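Local coordinates for uncharacterized protein (Bacteroides uniformis ATCC 8492, PDB 4Q68) that probably acts as a highly specific N-acetylmuramoyl-L-alanine amidase of the NlpC/P60 type, cutting the link between muramic acid and L-alanine in cell-wall fragments, at residues Lys5-Asn10 and Met191-Tyr196; Lys13-Pro18 and Val213-Val218; Val48-Leu53 and Ser65-Asn70; Gln105-Ala110 and Val235-Lys240. All blocks are in the same frame, centred on the assembly; numbering follows the deposited sequence.

Contact 1 (Lys5-Asn10 and Met191-Tyr196); sequences KDMLSN and MGIAFY
Met7 and Leu8 are laid against Ile193 and Phe195 of strand 191-196 by a helix whose regular bonds include that from Ser9 N to Lys5 O, 2.9 Å long. No hydrogen bond crosses between helix and strand; the side chains meet through apolar atoms. Leu8 carries most of the contact: with CG anti to the backbone N (chi1 175°) its isobutyl group leans to the strand, and both methyls lie along the near side of Phe195, CD1 at its CB and CD2 farther out at the ring. Leu8 CD1 sits 3.7 Å from Phe195 CB, and Leu8 CD2 touches the ring at Phe195 CD1, also 3.7 Å away, meeting it at a slant. The CD1 methyl of Leu8 lies 3.8 Å from Ala194 O as well.

One residue back, Met7, a selenomethionine in the crystal, has its chain bent at chi2 and chi3, which turns the terminal methyl to the sheet. There Met7 CE meets Ile193 CD1 at 3.6 Å in the Ile193 conformer described, the two chains crossing at about a right angle. Ile176 of the adjoining strand also touches both, while Thr52 of helix 41-53 flanks Met7. The helix and strand axes approach to 8.7 Å and run 112° apart. Here the N-terminal helix packs on one face of the antiparallel sheet, helix against sheet as in the papain-like fold to which NlpC/P60 amidases belong.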
loop_
_atom_site.group_PDB
_atom_site.type_symbol
_atom_site.label_atom_id
_atom_site.label_comp_id
_atom_site.label_asym_id
_atom_site.label_seq_id
_atom_site.Cartn_x
_atom_site.Cartn_y
_atom_site.Cartn_z
ATOM N N LYS A 5 -3.770 -2.928 17.257
ATOM C CA LYS A 5 -2.687 -2.563 18.156
ATOM C C LYS A 5 -1.376 -3.180 17.686
ATOM O O LYS A 5 -0.328 -2.540 17.760
ATOM C CB LYS A 5 -2.993 -3.007 19.579
ATOM C CG LYS A 5 -4.032 -2.154 20.251
ATOM C CD LYS A 5 -4.247 -2.576 21.684
ATOM C CE LYS A 5 -5.186 -1.629 22.406
ATOM N NZ LYS A 5 -5.376 -2.026 23.820
ATOM N N ASP A 6 -1.431 -4.429 17.227
ATOM C CA ASP A 6 -0.234 -5.126 16.806
ATOM C C ASP A 6 0.299 -4.596 15.465
ATOM O O ASP A 6 1.499 -4.450 15.285
ATOM C CB ASP A 6 -0.482 -6.634 16.720
ATOM C CG ASP A 6 -0.740 -7.283 18.076
ATOM O OD1 ASP A 6 -0.502 -6.659 19.130
ATOM O OD2 ASP A 6 -1.217 -8.435 18.060
HETATM N N MSE A 7 -0.583 -4.300 14.514
HETATM C CA MSE A 7 -0.160 -3.621 13.279
HETATM C C MSE A 7 0.554 -2.317 13.614
HETATM O O MSE A 7 1.619 -2.020 13.066
HETATM C CB MSE A 7 -1.384 -3.296 12.409
HETATM C CG MSE A 7 -1.917 -4.418 11.573
HETATM SE SE MSE A 7 -0.773 -4.864 10.064
HETATM C CE MSE A 7 -0.703 -3.145 9.184
ATOM N N LEU A 8 -0.040 -1.517 14.492
ATOM C CA LEU A 8 0.559 -0.237 14.858
ATOM C C LEU A 8 1.910 -0.422 15.552
ATOM O O LEU A 8 2.882 0.239 15.199
ATOM C CB LEU A 8 -0.400 0.554 15.743
ATOM C CG LEU A 8 0.156 1.869 16.300
ATOM C CD1 LEU A 8 0.584 2.824 15.180
ATOM C CD2 LEU A 8 -0.858 2.531 17.208
ATOM N N SER A 9 1.986 -1.315 16.533
ATOM C CA SER A 9 3.236 -1.471 17.244
ATOM C C SER A 9 4.313 -2.034 16.314
ATOM O O SER A 9 5.466 -1.620 16.404
ATOM C CB SER A 9 3.044 -2.285 18.516
ATOM O OG SER A 9 2.631 -3.586 18.235
ATOM N N ASN A 10 3.950 -2.929 15.398
ATOM C CA ASN A 10 4.941 -3.420 14.452
ATOM C C ASN A 10 5.384 -2.323 13.475
ATOM O O ASN A 10 6.555 -2.278 13.099
ATOM C CB ASN A 10 4.445 -4.663 13.719
ATOM C CG ASN A 10 4.413 -5.875 14.612
ATOM O OD1 ASN A 10 5.153 -5.939 15.609
ATOM N ND2 ASN A 10 3.571 -6.846 14.276
HETATM N N MSE A 191 1.299 5.180 0.794
HETATM C CA MSE A 191 0.655 4.347 1.807
HETATM C C MSE A 191 1.283 4.578 3.167
HETATM O O MSE A 191 2.412 5.062 3.270
HETATM C CB MSE A 191 0.839 2.862 1.495
HETATM C CG MSE A 191 0.437 2.446 0.115
HETATM SE SE MSE A 191 0.485 0.517 -0.094
HETATM C CE MSE A 191 -1.133 0.052 0.827
ATOM N N GLY A 192 0.549 4.219 4.211
ATOM C CA GLY A 192 1.077 4.217 5.546
ATOM C C GLY A 192 0.115 3.517 6.495
ATOM O O GLY A 192 -0.842 2.883 6.071
ATOM N N ILE A 193 0.412 3.636 7.788
ATOM C CA ILE A 193 -0.336 2.983 8.855
ATOM C C ILE A 193 -0.954 4.056 9.758
ATOM O O ILE A 193 -0.264 4.984 10.192
ATOM C CB ILE A 193 0.612 2.068 9.678
ATOM C CG1 ILE A 193 1.314 1.044 8.775
ATOM C CG2 ILE A 193 -0.134 1.382 10.807
ATOM C CD1 ILE A 193 0.380 0.080 8.096
ATOM N N ALA A 194 -2.248 3.936 10.039
ATOM C CA ALA A 194 -2.944 4.889 10.889
ATOM C C ALA A 194 -2.474 4.833 12.339
ATOM O O ALA A 194 -2.348 3.759 12.912
ATOM C CB ALA A 194 -4.430 4.609 10.840
ATOM N N PHE A 195 -2.272 6.004 12.926
ATOM C CA PHE A 195 -1.827 6.131 14.309
ATOM C C PHE A 195 -2.493 7.355 14.932
ATOM O O PHE A 195 -2.219 8.486 14.534
ATOM C CB PHE A 195 -0.307 6.290 14.319
ATOM C CG PHE A 195 0.302 6.633 15.672
ATOM C CD1 PHE A 195 -0.205 6.126 16.859
ATOM C CD2 PHE A 195 1.430 7.423 15.738
ATOM C CE1 PHE A 195 0.376 6.445 18.082
ATOM C CE2 PHE A 195 2.019 7.726 16.968
ATOM C CZ PHE A 195 1.491 7.239 18.125
ATOM N N TYR A 196 -3.336 7.112 15.936
ATOM C CA TYR A 196 -3.923 8.194 16.721
ATOM C C TYR A 196 -2.970 8.551 17.852
ATOM O O TYR A 196 -2.653 7.723 18.711
ATOM C CB TYR A 196 -5.273 7.806 17.290
ATOM C CG TYR A 196 -6.382 7.774 16.271
ATOM C CD1 TYR A 196 -7.116 8.909 15.985
ATOM C CD2 TYR A 196 -6.688 6.610 15.577
ATOM C CE1 TYR A 196 -8.145 8.883 15.062
ATOM C CE2 TYR A 196 -7.713 6.577 14.640
ATOM C CZ TYR A 196 -8.447 7.713 14.392
ATOM O OH TYR A 196 -9.471 7.715 13.482
#

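Contact 2 (Lys13-Pro18 and Val213-Val218); sequences KYLDVP and VVVSKV
A type II beta turn from Tyr14 to Val17 docks on strand 213-215 of the antiparallel sheet, where Val213 meets it through both backbone and side chain. Two hydrogen bonds join the backbones: Asp16 N gives a nearly straight one to Val213 O (3.0 Å, 172° at the hydrogen), and Val213 N returns another to Val17 O at 2.9 Å, in the carbonyl plane. Within the turn, Val17 N closes on Tyr14 O, and Asp16 takes the positive phi (78°) of the third turn position.

Close packing surrounds these bonds. Val213 CB comes within 3.2 Å of the carbonyl oxygen Tyr14 O. Among the side chains, with Val213 CG1 anti to the backbone N (chi1 177°), CG1 falls beside Tyr14 CB and CG2 beside Val17 CB, each 4.2 Å off. Replacing Val213 by an alanine would probably leave Tyr14 CB and Val17 CB without their methyl partners, the turn then held chiefly by its backbone bonds. Leu15 reaches further along the strand: its CD2 lies 3.6 Å from Val214 C and also touches Val215 CG2. Leu44 and Val39 pack on Val213 as well.

Water completes the polar set, donating to Asp16 OD1 at 2.7 Å and to Val213 O at 2.8 Å.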
loop_
_atom_site.group_PDB
_atom_site.type_symbol
_atom_site.label_atom_id
_atom_site.label_comp_id
_atom_site.label_asym_id
_atom_site.label_seq_id
_atom_site.Cartn_x
_atom_site.Cartn_y
_atom_site.Cartn_z
ATOM N N LYS A 13 7.946 -0.115 15.252
ATOM C CA LYS A 13 9.276 -0.754 15.249
ATOM C C LYS A 13 10.161 -0.332 14.099
ATOM O O LYS A 13 11.385 -0.461 14.179
ATOM C CB LYS A 13 9.184 -2.279 15.194
ATOM C CG LYS A 13 8.637 -2.911 16.445
ATOM C CD LYS A 13 8.675 -4.427 16.385
ATOM C CE LYS A 13 7.732 -5.049 17.390
ATOM N NZ LYS A 13 7.451 -6.478 17.081
ATOM N N TYR A 14 9.553 0.149 13.008
ATOM C CA TYR A 14 10.307 0.620 11.839
ATOM C C TYR A 14 10.688 2.097 11.894
ATOM O O TYR A 14 11.337 2.583 10.976
ATOM C CB TYR A 14 9.521 0.349 10.546
ATOM C CG TYR A 14 9.634 -1.077 10.082
ATOM C CD1 TYR A 14 8.837 -2.069 10.630
ATOM C CD2 TYR A 14 10.555 -1.453 9.108
ATOM C CE1 TYR A 14 8.960 -3.392 10.223
ATOM C CE2 TYR A 14 10.668 -2.765 8.687
ATOM C CZ TYR A 14 9.881 -3.732 9.250
ATOM O OH TYR A 14 10.033 -5.037 8.840
ATOM N N LEU A 15 10.323 2.832 12.947
ATOM C CA LEU A 15 10.725 4.232 12.988
ATOM C C LEU A 15 12.233 4.322 12.799
ATOM O O LEU A 15 12.993 3.523 13.355
ATOM C CB LEU A 15 10.302 4.912 14.292
ATOM C CG LEU A 15 8.797 5.125 14.452
ATOM C CD1 LEU A 15 8.512 5.701 15.812
ATOM C CD2 LEU A 15 8.236 6.054 13.382
ATOM N N ASP A 16 12.641 5.312 12.016
ATOM C CA ASP A 16 14.036 5.648 11.728
ATOM C C ASP A 16 14.707 4.740 10.710
ATOM O O ASP A 16 15.838 5.015 10.320
ATOM C CB ASP A 16 14.852 5.797 13.027
ATOM C CG ASP A 16 14.277 6.856 13.935
ATOM O OD1 ASP A 16 13.948 7.951 13.414
ATOM O OD2 ASP A 16 14.153 6.624 15.162
ATOM N N VAL A 17 14.021 3.698 10.235
ATOM C CA VAL A 17 14.574 2.891 9.159
ATOM C C VAL A 17 14.685 3.771 7.908
ATOM O O VAL A 17 13.736 4.480 7.563
ATOM C CB VAL A 17 13.708 1.658 8.884
ATOM C CG1 VAL A 17 14.144 0.946 7.604
ATOM C CG2 VAL A 17 13.787 0.695 10.064
ATOM N N PRO A 18 15.837 3.731 7.212
ATOM C CA PRO A 18 15.984 4.591 6.036
ATOM C C PRO A 18 15.025 4.293 4.887
ATOM O O PRO A 18 14.682 3.139 4.627
ATOM C CB PRO A 18 17.435 4.351 5.605
ATOM C CG PRO A 18 18.155 3.929 6.866
ATOM C CD PRO A 18 17.126 3.112 7.601
ATOM N N VAL A 213 11.463 6.238 7.889
ATOM C CA VAL A 213 10.131 5.993 8.426
ATOM C C VAL A 213 9.896 6.928 9.610
ATOM O O VAL A 213 10.725 7.017 10.524
ATOM C CB VAL A 213 9.982 4.526 8.864
ATOM C CG1 VAL A 213 8.626 4.268 9.485
ATOM C CG2 VAL A 213 10.222 3.577 7.694
ATOM N N VAL A 214 8.761 7.622 9.576
ATOM C CA VAL A 214 8.420 8.648 10.557
ATOM C C VAL A 214 6.972 8.502 11.018
ATOM O O VAL A 214 6.140 7.869 10.365
ATOM C CB VAL A 214 8.586 10.075 9.982
ATOM C CG1 VAL A 214 10.007 10.297 9.504
ATOM C CG2 VAL A 214 7.590 10.345 8.853
ATOM N N VAL A 215 6.692 9.132 12.153
ATOM C CA VAL A 215 5.346 9.554 12.518
ATOM C C VAL A 215 5.154 10.935 11.902
ATOM O O VAL A 215 5.964 11.836 12.114
ATOM C CB VAL A 215 5.180 9.660 14.050
ATOM C CG1 VAL A 215 3.820 10.233 14.397
ATOM C CG2 VAL A 215 5.401 8.331 14.721
ATOM N N SER A 216 4.090 11.130 11.138
ATOM C CA SER A 216 3.873 12.419 10.509
ATOM C C SER A 216 3.784 13.541 11.538
ATOM O O SER A 216 3.215 13.388 12.610
ATOM C CB SER A 216 2.634 12.380 9.616
ATOM O OG SER A 216 1.447 12.144 10.344
ATOM N N LYS A 217 4.362 14.688 11.190
ATOM C CA LYS A 217 4.341 15.853 12.078
ATOM C C LYS A 217 2.993 16.571 12.042
ATOM O O LYS A 217 2.637 17.262 13.000
ATOM C CB LYS A 217 5.459 16.835 11.735
ATOM C CG LYS A 217 6.864 16.341 12.041
ATOM C CD LYS A 217 7.181 16.364 13.528
ATOM C CE LYS A 217 8.665 16.138 13.786
ATOM N NZ LYS A 217 9.508 17.290 13.355
ATOM N N VAL A 218 2.256 16.408 10.947
ATOM C CA VAL A 218 0.930 16.960 10.797
ATOM C C VAL A 218 -0.054 15.808 10.652
ATOM O O VAL A 218 0.324 14.684 10.288
ATOM C CB VAL A 218 0.851 17.933 9.589
ATOM C CG1 VAL A 218 1.849 19.060 9.772
ATOM C CG2 VAL A 218 1.085 17.214 8.249
HETATM O O HOH W 1 11.489 8.693 12.587
#

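Contact 3 (Val48-Leu53 and Ser65-Asn70); sequences VLAETL and SAFADN
Phe67 turns the edge of its ring to helix 48-53, where Ala50 and Glu51 receive it. Its CG is anti to the backbone N (chi1 171°), which swings the ring from the flank of its own helix across to the other. Phe67 CE1 then lies 3.7 Å from Ala50 CB, which it meets at a slant, while Glu51 N and CA come up to the ring edge, near its plane; Glu51 CB stands 4.1 Å from Phe67 CE1. Exchanging Phe67 for an alanine would probably take away part of the cover of the Ala50 methyl and of the Glu51 backbone, opening a gap between the helices.

Helices 41-53 and 64-75 follow one another in the chain, a helix-loop-helix pair in the helical part of what is probably a papain-like NlpC/P60 fold. Their axes approach to 8.3 Å with their directions 128° apart, so that the helices cross at a steep angle. The small side chain of Ala50 is consistent with this close approach, its CA 5.1 Å from Asn70 CA.

Asn70 lies over this turn with CB 3.8 Å from Ala50 O, and its amide carbon CG is 4.1 Å from Leu53 CB. The amide nitrogen of Asn70 bonds to Thr54 OG1, and that hydroxyl is also bonded to Ala50 O, tying the side chain to the backbone near the C-terminal part of the first helix. Asn70 ND2 is 3.8 Å from Leu53 O.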
loop_
_atom_site.group_PDB
_atom_site.type_symbol
_atom_site.label_atom_id
_atom_site.label_comp_id
_atom_site.label_asym_id
_atom_site.label_seq_id
_atom_site.Cartn_x
_atom_site.Cartn_y
_atom_site.Cartn_z
ATOM N N VAL A 48 5.221 -4.923 7.544
ATOM C CA VAL A 48 4.454 -4.820 8.773
ATOM C C VAL A 48 3.268 -5.783 8.753
ATOM O O VAL A 48 3.009 -6.499 9.730
ATOM C CB VAL A 48 4.007 -3.371 9.018
ATOM C CG1 VAL A 48 3.054 -3.292 10.190
ATOM C CG2 VAL A 48 5.236 -2.487 9.285
ATOM N N LEU A 49 2.531 -5.809 7.650
ATOM C CA LEU A 49 1.401 -6.718 7.516
ATOM C C LEU A 49 1.870 -8.171 7.573
ATOM O O LEU A 49 1.250 -9.003 8.238
ATOM C CB LEU A 49 0.658 -6.421 6.208
ATOM C CG LEU A 49 -0.571 -7.285 5.909
ATOM C CD1 LEU A 49 -1.646 -7.188 6.983
ATOM C CD2 LEU A 49 -1.136 -6.902 4.556
ATOM N N ALA A 50 2.964 -8.493 6.893
ATOM C CA ALA A 50 3.481 -9.883 6.897
ATOM C C ALA A 50 3.851 -10.311 8.303
ATOM O O ALA A 50 3.530 -11.416 8.719
ATOM C CB ALA A 50 4.665 -10.009 5.974
ATOM N N GLU A 51 4.521 -9.439 9.043
ATOM C CA GLU A 51 4.900 -9.763 10.412
ATOM C C GLU A 51 3.675 -9.949 11.293
ATOM O O GLU A 51 3.594 -10.902 12.071
ATOM C CB GLU A 51 5.791 -8.675 10.987
ATOM C CG GLU A 51 6.190 -8.913 12.440
ATOM C CD GLU A 51 7.148 -7.876 12.994
ATOM O OE1 GLU A 51 7.486 -6.893 12.299
ATOM O OE2 GLU A 51 7.554 -8.058 14.168
ATOM N N THR A 52 2.709 -9.047 11.162
ATOM C CA THR A 52 1.547 -9.104 12.032
ATOM C C THR A 52 0.663 -10.328 11.734
ATOM O O THR A 52 0.058 -10.902 12.649
ATOM C CB THR A 52 0.750 -7.792 12.002
ATOM O OG1 THR A 52 1.644 -6.679 12.123
ATOM C CG2 THR A 52 -0.211 -7.720 13.165
ATOM N N LEU A 53 0.605 -10.742 10.473
ATOM C CA LEU A 53 -0.129 -11.952 10.095
ATOM C C LEU A 53 0.529 -13.233 10.564
ATOM O O LEU A 53 -0.116 -14.263 10.572
ATOM C CB LEU A 53 -0.297 -12.017 8.585
ATOM C CG LEU A 53 -1.371 -11.132 7.980
ATOM C CD1 LEU A 53 -1.243 -11.169 6.468
ATOM C CD2 LEU A 53 -2.775 -11.543 8.422
ATOM N N SER A 65 10.523 -18.510 7.911
ATOM C CA SER A 65 9.802 -19.147 6.817
ATOM C C SER A 65 8.362 -18.666 6.761
ATOM O O SER A 65 7.852 -18.397 5.682
ATOM C CB SER A 65 9.846 -20.669 6.942
ATOM O OG SER A 65 9.259 -21.092 8.161
ATOM N N ALA A 66 7.712 -18.557 7.919
ATOM C CA ALA A 66 6.318 -18.124 7.946
ATOM C C ALA A 66 6.184 -16.655 7.560
ATOM O O ALA A 66 5.274 -16.293 6.839
ATOM C CB ALA A 66 5.708 -18.383 9.312
ATOM N N PHE A 67 7.104 -15.820 8.028
ATOM C CA PHE A 67 7.140 -14.407 7.625
ATOM C C PHE A 67 7.256 -14.299 6.104
ATOM O O PHE A 67 6.511 -13.566 5.472
ATOM C CB PHE A 67 8.298 -13.658 8.299
ATOM C CG PHE A 67 8.507 -12.270 7.769
ATOM C CD1 PHE A 67 7.708 -11.216 8.195
ATOM C CD2 PHE A 67 9.475 -12.015 6.815
ATOM C CE1 PHE A 67 7.895 -9.948 7.708
ATOM C CE2 PHE A 67 9.660 -10.749 6.319
ATOM C CZ PHE A 67 8.866 -9.711 6.768
ATOM N N ALA A 68 8.206 -15.026 5.526
ATOM C CA ALA A 68 8.420 -14.990 4.089
ATOM C C ALA A 68 7.188 -15.463 3.342
ATOM O O ALA A 68 6.812 -14.873 2.329
ATOM C CB ALA A 68 9.640 -15.831 3.718
ATOM N N ASP A 69 6.562 -16.532 3.827
ATOM C CA ASP A 69 5.356 -17.032 3.160
ATOM C C ASP A 69 4.226 -15.995 3.186
ATOM O O ASP A 69 3.508 -15.824 2.197
ATOM C CB ASP A 69 4.876 -18.332 3.795
ATOM C CG ASP A 69 5.744 -19.541 3.426
ATOM O OD1 ASP A 69 6.569 -19.471 2.486
ATOM O OD2 ASP A 69 5.561 -20.564 4.093
ATOM N N ASN A 70 4.057 -15.308 4.309
ATOM C CA ASN A 70 3.048 -14.256 4.380
ATOM C C ASN A 70 3.404 -13.076 3.499
ATOM O O ASN A 70 2.540 -12.538 2.806
ATOM C CB ASN A 70 2.813 -13.838 5.824
ATOM C CG ASN A 70 1.963 -14.839 6.548
ATOM O OD1 ASN A 70 1.023 -15.383 5.970
ATOM N ND2 ASN A 70 2.293 -15.115 7.793
#

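Contact 4 (Gln105-Ala110 and Val235-Lys240); sequences QDVTGA and VLRMKK
Segments 105-110 and 235-240 run antiparallel, Gln105 and Arg237 forming a hydrogen-bonded pair (Gln105 N to Arg237 O 2.8 Å, Arg237 N to Gln105 O 2.9 Å) and Asp106 with Leu236 the non-hydrogen-bonded pair beside it. The strand then gives way to a helix, and Val235 O still receives two amides, Val107 N at 2.9 Å and, on a lone pair, Thr108 N at a longer 3.3 Å. Val235 N donates to Thr108 OG1 at 2.9 Å, almost straight at 173°; the hydroxyl reaches it through an unusual chi1 of 23°.

This is a short strand pairing with the C-terminal strand of the sheet, then running directly into an N-capped helix: Asp106 OD1 takes Gly109 N from above the carboxylate plane, while Asp106 OD2 makes a salt bridge with Arg234.

Val107 CG2 sits 3.8 Å above the centre of the Arg237 guanidinium, covering one face, and touches Arg237 CB as well. Arg237 NE forms a salt bridge with Asp175, and NH2 bonds to Trp170 O, fixing the group from several directions. At its edge, in plane, a water accepts from Arg237 NH1 at 2.9 Å. In the conformers described for both residues, Gln105 crosses Lys239 at about a right angle, Gln105 NE2 3.8 Å from Lys239 CD.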
loop_
_atom_site.group_PDB
_atom_site.type_symbol
_atom_site.label_atom_id
_atom_site.label_comp_id
_atom_site.label_asym_id
_atom_site.label_seq_id
_atom_site.Cartn_x
_atom_site.Cartn_y
_atom_site.Cartn_z
ATOM N N GLN A 105 -9.687 -6.507 4.814
ATOM C CA GLN A 105 -11.038 -5.973 4.674
ATOM C C GLN A 105 -10.950 -4.573 4.100
ATOM O O GLN A 105 -10.086 -3.791 4.479
ATOM C CB GLN A 105 -11.741 -5.899 6.026
ATOM C CG GLN A 105 -12.111 -7.230 6.579
ATOM C CD GLN A 105 -12.504 -7.198 8.037
ATOM O OE1 GLN A 105 -12.142 -6.286 8.777
ATOM N NE2 GLN A 105 -13.239 -8.213 8.465
ATOM N N ASP A 106 -11.864 -4.269 3.184
ATOM C CA ASP A 106 -11.966 -2.958 2.557
ATOM C C ASP A 106 -12.920 -2.120 3.408
ATOM O O ASP A 106 -14.141 -2.200 3.293
ATOM C CB ASP A 106 -12.415 -3.119 1.110
ATOM C CG ASP A 106 -12.387 -1.824 0.336
ATOM O OD1 ASP A 106 -12.390 -0.756 0.991
ATOM O OD2 ASP A 106 -12.331 -1.884 -0.920
ATOM N N VAL A 107 -12.344 -1.332 4.306
ATOM C CA VAL A 107 -13.122 -0.566 5.274
ATOM C C VAL A 107 -13.855 0.587 4.603
ATOM O O VAL A 107 -15.048 0.788 4.850
ATOM C CB VAL A 107 -12.245 -0.066 6.430
ATOM C CG1 VAL A 107 -13.050 0.715 7.432
ATOM C CG2 VAL A 107 -11.530 -1.219 7.107
ATOM N N THR A 108 -13.173 1.360 3.758
ATOM C CA THR A 108 -13.870 2.396 3.002
ATOM C C THR A 108 -14.999 1.804 2.148
ATOM O O THR A 108 -16.019 2.464 1.948
ATOM C CB THR A 108 -12.901 3.259 2.147
ATOM O OG1 THR A 108 -11.691 2.540 1.884
ATOM C CG2 THR A 108 -12.549 4.542 2.857
ATOM N N GLY A 109 -14.838 0.564 1.677
ATOM C CA GLY A 109 -15.898 -0.129 0.945
ATOM C C GLY A 109 -17.215 -0.164 1.706
ATOM O O GLY A 109 -18.275 -0.078 1.109
ATOM N N ALA A 110 -17.143 -0.314 3.021
ATOM C CA ALA A 110 -18.322 -0.358 3.876
ATOM C C ALA A 110 -18.722 0.997 4.424
ATOM O O ALA A 110 -19.905 1.249 4.622
ATOM C CB ALA A 110 -18.075 -1.307 5.041
ATOM N N VAL A 235 -9.090 2.873 3.031
ATOM C CA VAL A 235 -8.747 2.362 4.346
ATOM C C VAL A 235 -8.963 0.854 4.329
ATOM O O VAL A 235 -10.070 0.382 4.036
ATOM C CB VAL A 235 -9.627 3.007 5.440
ATOM C CG1 VAL A 235 -9.285 2.444 6.805
ATOM C CG2 VAL A 235 -9.473 4.519 5.421
ATOM N N LEU A 236 -7.887 0.120 4.599
ATOM C CA LEU A 236 -7.897 -1.339 4.606
ATOM C C LEU A 236 -7.530 -1.817 6.001
ATOM O O LEU A 236 -6.852 -1.116 6.756
ATOM C CB LEU A 236 -6.896 -1.925 3.606
ATOM C CG LEU A 236 -7.000 -1.501 2.139
ATOM C CD1 LEU A 236 -8.426 -1.562 1.621
ATOM C CD2 LEU A 236 -6.386 -0.127 1.887
ATOM N N ARG A 237 -7.953 -3.026 6.352
ATOM C CA ARG A 237 -7.706 -3.557 7.686
ATOM C C ARG A 237 -7.307 -5.017 7.589
ATOM O O ARG A 237 -7.973 -5.818 6.933
ATOM C CB ARG A 237 -8.958 -3.389 8.537
ATOM C CG ARG A 237 -8.812 -3.788 10.010
ATOM C CD ARG A 237 -10.026 -3.387 10.822
ATOM N NE ARG A 237 -10.167 -1.938 10.813
ATOM C CZ ARG A 237 -11.308 -1.261 10.879
ATOM N NH1 ARG A 237 -12.484 -1.869 11.014
ATOM N NH2 ARG A 237 -11.260 0.067 10.807
HETATM N N MSE A 238 -6.236 -5.372 8.277
HETATM C CA MSE A 238 -5.826 -6.769 8.400
HETATM C C MSE A 238 -6.955 -7.632 8.924
HETATM O O MSE A 238 -7.662 -7.235 9.861
HETATM C CB MSE A 238 -4.653 -6.866 9.382
HETATM C CG MSE A 238 -4.142 -8.270 9.592
HETATM SE SE MSE A 238 -2.729 -8.430 10.889
HETATM C CE MSE A 238 -3.804 -7.990 12.469
ATOM N N LYS A 239 -7.086 -8.820 8.339
ATOM C CA LYS A 239 -7.973 -9.848 8.847
ATOM C C LYS A 239 -7.096 -11.070 9.108
ATOM O O LYS A 239 -6.479 -11.605 8.198
ATOM C CB LYS A 239 -9.105 -10.125 7.854
ATOM C CG LYS A 239 -10.136 -11.129 8.344
ATOM C CD LYS A 239 -11.292 -11.290 7.368
ATOM C CE LYS A 239 -12.300 -12.315 7.874
ATOM N NZ LYS A 239 -13.303 -12.687 6.835
ATOM N N LYS A 240 -7.049 -11.463 10.371
ATOM C CA LYS A 240 -6.168 -12.510 10.899
ATOM C C LYS A 240 -6.995 -13.589 11.630
ATOM O O LYS A 240 -8.010 -13.241 12.260
ATOM C CB LYS A 240 -5.172 -11.839 11.879
ATOM C CG LYS A 240 -4.041 -12.652 12.427
ATOM C CD LYS A 240 -3.195 -11.817 13.388
ATOM C CE LYS A 240 -2.115 -12.654 14.041
ATOM N NZ LYS A 240 -1.257 -11.795 14.880
ATOM O OXT LYS A 240 -6.667 -14.784 11.616
HETATM O O HOH W 2 -10.272 -7.568 10.708
HETATM O O HOH W 3 -13.138 -4.680 11.546
#

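In the fold
Contacts 1, 2 and 4 all reach the same antiparallel sheet, on strands 188-197, 212-215 and 230-238 respectively, and their segments alternate along the chain, so early and late parts of the sequence are interlaced. Contact 3, by contrast, joins consecutive helices and is nested inside the loops closed by contacts 1 and 2. Centres of contacts 1 and 2 are about 11 Å apart, with Phe195 touching Val215; the centres of contacts 2 and 4 lie about 23 Å apart and the two do not touch. Helix 41-53 links the groups: Thr52 probably hydrogen-bonds to Asn10 of contact 1 and to Lys240 of contact 4, thus binding the N-terminal helix, the helical layer and the chain's C-terminus together.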